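Local atomic coordinates of putative TetR-family transcriptional regulator (Bordetella parapertussis 12822, PDB entry 3CCY), a protein that probably binds DNA at cis-regulatory sites as a dimeric TetR-family regulator, likely a repressor, that controls transcription of target genes. Residues 186-191 against 198-203; 53-56 against 60-63; 140-145 against 191-196. All coordinates share one frame; numbering follows the deposited sequence.

Contact 1: 186-191 against 198-203; sequences AERTVQ and LNLLSA
Gln191, in the last turns of helix 182-195, faces Leu200 of the C-terminal tail across a CA-to-CA distance of 7.0 Å, the nearest backbone approach of the two segments. Residues 186-191 keep regular helical bonding, with Gln191 N donating to Glu187 O at 2.9 Å. From Leu200 to Ser202 the tail is extended, and it passes beside the helix without a direct hydrogen bond between the two. Leu200 points at the helix and divides its two methyls between two helical side chains. Leu200 CD1 presses on Gln191 CB at 3.6 Å, with the amide oxygen OE1 of the same glutamine a little farther from that methyl; the two side chains run at about a right angle. Leu200 CD2 lies over one face of the Arg188 guanidinium, toward its rim, 3.8 Å from Arg188 NH2. Arg188 reaches this place because CG stands anti to the backbone N (chi1 -171°) and the chain then bends at chi2 (71°), swinging the flat group out toward the tail. The edge of the guanidinium serves water 1, which lies in its plane: Arg188 NH1 donates to it at 2.9 Å, and the water donates to Leu201 O at 2.6 Å. Arg188 NE forms a salt bridge with Asp159 of the second subunit, whose Arg146 forms a hydrogen bond with Leu200 O. The flat face of the arginine, a poor hydrogen-bonding surface, thus takes a leucine methyl, while the N-H groups at the rim link the helix to the tail through water and to the partner chain through charge. The salt bridge at NE and the water at NH1 probably limit its rotation, at a point where helix, tail and second subunit meet.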
loop_
_atom_site.group_PDB
_atom_site.type_symbol
_atom_site.label_atom_id
_atom_site.label_comp_id
_atom_site.label_asym_id
_atom_site.label_seq_id
_atom_site.Cartn_x
_atom_site.Cartn_y
_atom_site.Cartn_z
ATOM N N ALA A 186 -9.519 6.434 12.626
ATOM C CA ALA A 186 -8.282 6.872 13.262
ATOM C C ALA A 186 -8.220 6.356 14.693
ATOM O O ALA A 186 -7.189 5.793 15.085
ATOM C CB ALA A 186 -8.161 8.455 13.266
ATOM N N GLU A 187 -9.310 6.545 15.454
ATOM C CA GLU A 187 -9.407 6.041 16.846
ATOM C C GLU A 187 -9.204 4.551 16.954
ATOM O O GLU A 187 -8.482 4.072 17.846
ATOM C CB GLU A 187 -10.716 6.466 17.506
ATOM C CG GLU A 187 -10.737 7.993 17.636
ATOM C CD GLU A 187 -11.992 8.599 18.225
ATOM O OE1 GLU A 187 -13.072 7.974 18.103
ATOM O OE2 GLU A 187 -11.890 9.732 18.786
ATOM N N ARG A 188 -9.858 3.824 16.043
ATOM C CA ARG A 188 -9.701 2.377 15.916
ATOM C C ARG A 188 -8.253 1.970 15.604
ATOM O O ARG A 188 -7.719 1.070 16.242
ATOM C CB ARG A 188 -10.559 1.854 14.768
ATOM C CG ARG A 188 -10.625 0.276 14.706
ATOM C CD ARG A 188 -11.443 -0.208 15.854
ATOM N NE ARG A 188 -11.828 -1.619 15.761
ATOM C CZ ARG A 188 -12.701 -2.181 16.590
ATOM N NH1 ARG A 188 -13.268 -1.438 17.532
ATOM N NH2 ARG A 188 -12.997 -3.458 16.493
ATOM N N THR A 189 -7.673 2.566 14.562
ATOM C CA THR A 189 -6.257 2.353 14.181
ATOM C C THR A 189 -5.283 2.539 15.375
ATOM O O THR A 189 -4.418 1.698 15.653
ATOM C CB THR A 189 -5.878 3.308 13.045
ATOM O OG1 THR A 189 -6.748 3.041 11.934
ATOM C CG2 THR A 189 -4.402 3.136 12.622
ATOM N N VAL A 190 -5.457 3.621 16.096
ATOM C CA VAL A 190 -4.652 3.864 17.290
ATOM C C VAL A 190 -4.895 2.888 18.440
ATOM O O VAL A 190 -3.926 2.408 19.047
ATOM C CB VAL A 190 -4.843 5.321 17.773
ATOM C CG1 VAL A 190 -4.128 5.571 19.108
ATOM C CG2 VAL A 190 -4.303 6.278 16.714
ATOM N N GLN A 191 -6.165 2.612 18.769
ATOM C CA GLN A 191 -6.467 1.611 19.815
ATOM C C GLN A 191 -5.790 0.249 19.456
ATOM O O GLN A 191 -5.167 -0.392 20.300
ATOM C CB GLN A 191 -8.022 1.422 19.987
ATOM C CG GLN A 191 -8.762 2.679 20.586
ATOM C CD GLN A 191 -10.307 2.715 20.272
ATOM O OE1 GLN A 191 -10.901 1.721 19.761
ATOM N NE2 GLN A 191 -10.946 3.882 20.554
ATOM N N LEU A 198 -6.240 -7.977 20.792
ATOM C CA LEU A 198 -6.680 -8.824 21.908
ATOM C C LEU A 198 -7.255 -8.087 23.148
ATOM O O LEU A 198 -7.936 -8.710 23.976
ATOM C CB LEU A 198 -5.576 -9.801 22.295
ATOM C CG LEU A 198 -5.090 -10.808 21.232
ATOM C CD1 LEU A 198 -3.967 -11.707 21.821
ATOM C CD2 LEU A 198 -6.227 -11.723 20.661
ATOM N N ASN A 199 -7.027 -6.779 23.258
ATOM C CA ASN A 199 -7.530 -6.019 24.417
ATOM C C ASN A 199 -8.610 -4.996 24.040
ATOM O O ASN A 199 -9.096 -4.231 24.884
ATOM C CB ASN A 199 -6.372 -5.298 25.123
ATOM C CG ASN A 199 -5.195 -6.197 25.355
ATOM O OD1 ASN A 199 -4.141 -6.053 24.720
ATOM N ND2 ASN A 199 -5.366 -7.156 26.227
ATOM N N LEU A 200 -8.963 -4.974 22.769
ATOM C CA LEU A 200 -9.922 -4.024 22.262
ATOM C C LEU A 200 -11.265 -4.392 22.886
ATOM O O LEU A 200 -11.623 -5.578 22.954
ATOM C CB LEU A 200 -9.981 -4.212 20.754
ATOM C CG LEU A 200 -10.121 -3.160 19.659
ATOM C CD1 LEU A 200 -9.320 -1.890 19.870
ATOM C CD2 LEU A 200 -9.679 -3.836 18.390
ATOM N N LEU A 201 -11.997 -3.395 23.371
ATOM C CA LEU A 201 -13.331 -3.659 23.911
ATOM C C LEU A 201 -14.303 -4.016 22.806
ATOM O O LEU A 201 -14.313 -3.400 21.730
ATOM C CB LEU A 201 -13.842 -2.484 24.749
ATOM C CG LEU A 201 -13.788 -2.655 26.277
ATOM C CD1 LEU A 201 -12.469 -3.256 26.809
ATOM C CD2 LEU A 201 -14.070 -1.314 26.970
ATOM N N SER A 202 -15.099 -5.043 23.064
ATOM C CA SER A 202 -16.104 -5.463 22.111
ATOM C C SER A 202 -17.485 -4.964 22.506
ATOM O O SER A 202 -17.976 -5.281 23.595
ATOM C CB SER A 202 -16.119 -6.980 21.986
ATOM O OG SER A 202 -16.750 -7.337 20.766
ATOM N N ALA A 203 -18.093 -4.178 21.617
ATOM C CA ALA A 203 -19.469 -3.660 21.790
ATOM C C ALA A 203 -20.503 -4.747 22.074
ATOM O O ALA A 203 -20.631 -5.231 23.209
ATOM C CB ALA A 203 -19.895 -2.865 20.553
HETATM O O HOH W 1 -14.767 -3.264 19.166
#

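Contact 2: 53-56 against 60-63; sequences HYFD and AVLR
The end of the predicted helix-turn-helix motif of the TetR-type DNA-binding domain here folds back on the helix that follows it, as Phe55 meets Ala60 and Val61 near the start of helix 58-81. The nearest backbones are those of Phe55 and Ala60, with CA atoms 6.0 Å apart. Val61 sets its methyl CG2 over one face of the phenyl ring in a CH-pi contact, 3.9 Å from CG2 to the ring centroid and 25° off the ring normal. The methyl is displaced toward the root of the ring, coming within 3.6 Å of Phe55 CG. It gets there because CG2 is the branch anti to the carbonyl carbon, whereas CG1 takes the position anti to the backbone N. Ala60 contributes a smaller apolar touch, its CB lying 4.3 Å from Phe55 CD2. The same CB packs against the backbone of Asp56, 4.0 Å from its N. Phe55 also rests on Arg16 and Ile20 of helix 15-29, which receives Tyr54 on Ile15 and Ile19, while Leu62 turns the other way, to Val111 and Cys115 of helix 87-115; helix 58-81 therefore lies between the DNA-binding part and the C-terminal helices.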
loop_
_atom_site.group_PDB
_atom_site.type_symbol
_atom_site.label_atom_id
_atom_site.label_comp_id
_atom_site.label_asym_id
_atom_site.label_seq_id
_atom_site.Cartn_x
_atom_site.Cartn_y
_atom_site.Cartn_z
ATOM N N HIS A 53 0.639 27.510 -20.596
ATOM C CA HIS A 53 0.581 28.857 -20.022
ATOM C C HIS A 53 0.857 28.798 -18.515
ATOM O O HIS A 53 1.281 29.789 -17.916
ATOM C CB HIS A 53 -0.795 29.485 -20.297
ATOM C CG HIS A 53 -0.860 30.964 -20.053
ATOM N ND1 HIS A 53 -0.665 31.896 -21.055
ATOM C CD2 HIS A 53 -1.127 31.673 -18.929
ATOM C CE1 HIS A 53 -0.792 33.113 -20.554
ATOM N NE2 HIS A 53 -1.076 33.005 -19.266
ATOM N N TYR A 54 0.637 27.625 -17.920
ATOM C CA TYR A 54 0.815 27.430 -16.479
ATOM C C TYR A 54 1.866 26.379 -16.137
ATOM O O TYR A 54 2.479 26.446 -15.067
ATOM C CB TYR A 54 -0.520 27.072 -15.816
ATOM C CG TYR A 54 -1.667 27.956 -16.249
ATOM C CD1 TYR A 54 -1.883 29.202 -15.650
ATOM C CD2 TYR A 54 -2.529 27.556 -17.266
ATOM C CE1 TYR A 54 -2.935 30.020 -16.054
ATOM C CE2 TYR A 54 -3.582 28.368 -17.680
ATOM C CZ TYR A 54 -3.779 29.597 -17.071
ATOM O OH TYR A 54 -4.824 30.396 -17.488
ATOM N N PHE A 55 2.067 25.415 -17.034
ATOM C CA PHE A 55 2.988 24.296 -16.788
ATOM C C PHE A 55 3.864 23.964 -17.991
ATOM O O PHE A 55 3.397 23.986 -19.135
ATOM C CB PHE A 55 2.214 23.039 -16.383
ATOM C CG PHE A 55 1.431 23.184 -15.110
ATOM C CD1 PHE A 55 0.051 23.357 -15.147
ATOM C CD2 PHE A 55 2.071 23.126 -13.868
ATOM C CE1 PHE A 55 -0.685 23.484 -13.967
ATOM C CE2 PHE A 55 1.348 23.255 -12.690
ATOM C CZ PHE A 55 -0.031 23.433 -12.739
ATOM N N ASP A 56 5.124 23.624 -17.724
ATOM C CA ASP A 56 6.088 23.330 -18.797
ATOM C C ASP A 56 6.036 21.878 -19.271
ATOM O O ASP A 56 6.500 21.554 -20.362
ATOM C CB ASP A 56 7.518 23.662 -18.351
ATOM C CG ASP A 56 7.728 25.145 -18.078
ATOM O OD1 ASP A 56 8.563 25.453 -17.193
ATOM O OD2 ASP A 56 7.074 25.994 -18.736
ATOM N N ALA A 60 5.835 18.593 -14.624
ATOM C CA ALA A 60 5.648 19.832 -13.868
ATOM C C ALA A 60 4.301 19.839 -13.137
ATOM O O ALA A 60 4.224 20.235 -11.969
ATOM C CB ALA A 60 5.770 21.050 -14.790
ATOM N N VAL A 61 3.248 19.394 -13.827
ATOM C CA VAL A 61 1.928 19.215 -13.210
ATOM C C VAL A 61 2.028 18.257 -12.027
ATOM O O VAL A 61 1.560 18.572 -10.946
ATOM C CB VAL A 61 0.869 18.723 -14.228
ATOM C CG1 VAL A 61 -0.489 18.555 -13.556
ATOM C CG2 VAL A 61 0.760 19.699 -15.399
ATOM N N LEU A 62 2.671 17.110 -12.236
ATOM C CA LEU A 62 2.866 16.136 -11.173
ATOM C C LEU A 62 3.730 16.668 -10.026
ATOM O O LEU A 62 3.371 16.512 -8.858
ATOM C CB LEU A 62 3.443 14.811 -11.714
ATOM C CG LEU A 62 3.732 13.676 -10.716
ATOM C CD1 LEU A 62 2.482 13.191 -9.989
ATOM C CD2 LEU A 62 4.414 12.497 -11.361
ATOM N N ARG A 63 4.861 17.283 -10.356
ATOM C CA ARG A 63 5.800 17.745 -9.344
ATOM C C ARG A 63 5.123 18.769 -8.439
ATOM O O ARG A 63 5.237 18.683 -7.217
ATOM C CB ARG A 63 7.084 18.306 -9.982
ATOM C CG ARG A 63 8.140 18.792 -8.972
ATOM C CD ARG A 63 9.316 19.501 -9.646
ATOM N NE ARG A 63 8.920 20.696 -10.398
ATOM C CZ ARG A 63 9.038 20.850 -11.723
ATOM N NH1 ARG A 63 8.652 21.986 -12.292
ATOM N NH2 ARG A 63 9.538 19.883 -12.488
#

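Contact 3: 140-145 against 191-196; sequences DALLQL and QLFLDG
Leu145 N, near the end of helix 122-145, is shared by two carbonyls: it donates to Leu142 O at 2.9 Å and, weakly, to Ala141 O at 3.4 Å. This turn, with its bond three residues back, carries Leu142 and Leu145, both pointing at helix 182-195, where Phe193 and Leu194 receive them. The two helical segments run at 50° to each other with axes 12.9 Å apart, a wide spacing bridged by the ends of the side chains, and no hydrogen bond crosses it. Leu142 and Phe193 come from opposite directions. Methyl CD2 of Leu142 meets the ring at its edge, near the ring plane, 3.7 Å from Phe193 CE2, and CD1 also lies close to that same carbon. Phe193 extends to meet it with CG anti to the backbone N (chi1 -173°). Leu194 starts out alongside the gap, but its end turns in, and CD2 settles between two leucines of the other helix: 3.8 Å from Leu145 CD1, where the side chains run roughly perpendicular, and 4.2 Å from Leu142 CD2. The result is a small apolar cluster in which Leu142 and Leu194 offer both methyls, Leu145 one, and the phenylalanine a ring edge. Just beyond, Gly196 leaves the helix with a positive phi of 95°, turning the chain toward the tail. Around the cluster, Leu142 also leans on Phe91 of helix 87-115 and Thr160 of helix 153-168, Leu145 on Pro87, and Leu194 on Lys88. Phe193 meets Phe163 of helix 153-168 edge-to-face, while its ring also meets Tyr197 of the second subunit, so the ends of helices 122-145 and 182-195 close against helices 87-115 and 153-168 and against the partner chain at once.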
loop_
_atom_site.group_PDB
_atom_site.type_symbol
_atom_site.label_atom_id
_atom_site.label_comp_id
_atom_site.label_asym_id
_atom_site.label_seq_id
_atom_site.Cartn_x
_atom_site.Cartn_y
_atom_site.Cartn_z
ATOM N N ASP A 140 9.115 9.556 15.889
ATOM C CA ASP A 140 9.484 10.275 17.096
ATOM C C ASP A 140 8.286 10.334 18.051
ATOM O O ASP A 140 8.468 10.204 19.256
ATOM C CB ASP A 140 10.001 11.672 16.784
ATOM C CG ASP A 140 11.369 11.671 16.081
ATOM O OD1 ASP A 140 11.958 10.601 15.867
ATOM O OD2 ASP A 140 11.865 12.779 15.752
ATOM N N ALA A 141 7.069 10.493 17.529
ATOM C CA ALA A 141 5.888 10.571 18.415
ATOM C C ALA A 141 5.606 9.224 19.091
ATOM O O ALA A 141 5.170 9.193 20.248
ATOM C CB ALA A 141 4.648 11.041 17.640
ATOM N N LEU A 142 5.833 8.126 18.363
ATOM C CA LEU A 142 5.750 6.769 18.932
ATOM C C LEU A 142 6.792 6.532 20.042
ATOM O O LEU A 142 6.464 6.000 21.112
ATOM C CB LEU A 142 5.910 5.693 17.831
ATOM C CG LEU A 142 4.697 5.440 16.920
ATOM C CD1 LEU A 142 5.048 4.419 15.871
ATOM C CD2 LEU A 142 3.544 4.915 17.778
ATOM N N LEU A 143 8.037 6.916 19.785
ATOM C CA LEU A 143 9.081 6.779 20.783
ATOM C C LEU A 143 8.893 7.733 21.987
ATOM O O LEU A 143 9.484 7.497 23.038
ATOM C CB LEU A 143 10.473 6.988 20.175
ATOM C CG LEU A 143 10.865 5.943 19.131
ATOM C CD1 LEU A 143 12.092 6.411 18.410
ATOM C CD2 LEU A 143 11.127 4.547 19.742
ATOM N N GLN A 144 8.071 8.779 21.849
ATOM C CA GLN A 144 7.680 9.558 23.026
ATOM C C GLN A 144 6.670 8.796 23.905
ATOM O O GLN A 144 6.550 9.081 25.075
ATOM C CB GLN A 144 7.154 10.946 22.666
ATOM C CG GLN A 144 8.289 11.853 22.277
ATOM C CD GLN A 144 7.845 13.234 21.876
ATOM O OE1 GLN A 144 7.021 13.407 20.990
ATOM N NE2 GLN A 144 8.426 14.231 22.508
ATOM N N LEU A 145 5.966 7.846 23.322
ATOM C CA LEU A 145 5.107 6.931 24.088
ATOM C C LEU A 145 5.930 5.827 24.726
ATOM O O LEU A 145 5.583 5.359 25.800
ATOM C CB LEU A 145 4.045 6.262 23.207
ATOM C CG LEU A 145 3.106 7.239 22.496
ATOM C CD1 LEU A 145 2.333 6.486 21.419
ATOM C CD2 LEU A 145 2.185 7.884 23.480
ATOM N N GLN A 191 -6.165 2.612 18.769
ATOM C CA GLN A 191 -6.467 1.611 19.815
ATOM C C GLN A 191 -5.790 0.249 19.456
ATOM O O GLN A 191 -5.167 -0.392 20.300
ATOM C CB GLN A 191 -8.022 1.422 19.987
ATOM C CG GLN A 191 -8.762 2.679 20.586
ATOM C CD GLN A 191 -10.307 2.715 20.272
ATOM O OE1 GLN A 191 -10.901 1.721 19.761
ATOM N NE2 GLN A 191 -10.946 3.882 20.554
ATOM N N LEU A 192 -5.963 -0.195 18.207
ATOM C CA LEU A 192 -5.400 -1.467 17.756
ATOM C C LEU A 192 -3.870 -1.445 17.847
ATOM O O LEU A 192 -3.258 -2.365 18.449
ATOM C CB LEU A 192 -5.829 -1.766 16.308
ATOM C CG LEU A 192 -7.284 -2.167 16.008
ATOM C CD1 LEU A 192 -7.592 -1.921 14.513
ATOM C CD2 LEU A 192 -7.513 -3.646 16.332
ATOM N N PHE A 193 -3.258 -0.431 17.235
ATOM C CA PHE A 193 -1.780 -0.337 17.166
ATOM C C PHE A 193 -1.158 -0.218 18.569
ATOM O O PHE A 193 -0.227 -0.925 18.871
ATOM C CB PHE A 193 -1.281 0.829 16.279
ATOM C CG PHE A 193 0.235 0.809 16.081
ATOM C CD1 PHE A 193 0.820 -0.135 15.248
ATOM C CD2 PHE A 193 1.056 1.681 16.777
ATOM C CE1 PHE A 193 2.219 -0.199 15.085
ATOM C CE2 PHE A 193 2.447 1.617 16.615
ATOM C CZ PHE A 193 3.007 0.673 15.772
ATOM N N LEU A 194 -1.692 0.668 19.417
ATOM C CA LEU A 194 -1.128 0.892 20.756
ATOM C C LEU A 194 -1.464 -0.192 21.782
ATOM O O LEU A 194 -0.615 -0.592 22.574
ATOM C CB LEU A 194 -1.569 2.265 21.317
ATOM C CG LEU A 194 -1.029 3.483 20.548
ATOM C CD1 LEU A 194 -1.324 4.735 21.357
ATOM C CD2 LEU A 194 0.477 3.405 20.214
ATOM N N ASP A 195 -2.707 -0.646 21.783
ATOM C CA ASP A 195 -3.170 -1.535 22.852
ATOM C C ASP A 195 -3.495 -2.962 22.402
ATOM O O ASP A 195 -3.617 -3.884 23.240
ATOM C CB ASP A 195 -4.333 -0.867 23.610
ATOM C CG ASP A 195 -3.861 0.370 24.405
ATOM O OD1 ASP A 195 -3.074 0.196 25.368
ATOM O OD2 ASP A 195 -4.228 1.507 24.061
ATOM N N GLY A 196 -3.589 -3.173 21.085
ATOM C CA GLY A 196 -3.689 -4.546 20.586
ATOM C C GLY A 196 -5.090 -5.041 20.338
ATOM O O GLY A 196 -6.003 -4.764 21.100
#

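Overall arrangement
From the N terminus, contact 2 comes first, closing the short turn between the helix-turn-helix region and helix 58-81 before either of the others opens. Contacts 1 and 3 belong to the C-terminal part of the chain and lie on the opposite side of the chain's centre, with centres about 43 and 40 Å from that of contact 2. Contact 3 spans 45 residues, bringing helix 182-195 back to helix 122-145; contact 1 closes a short span of six residues, the end of helix 182-195 and the turn after it, as the tail passes across the helix. The two cross along the sequence and share Gln191, their centres about 12 Å apart. Both touch the second subunit, whereas contact 2 does not.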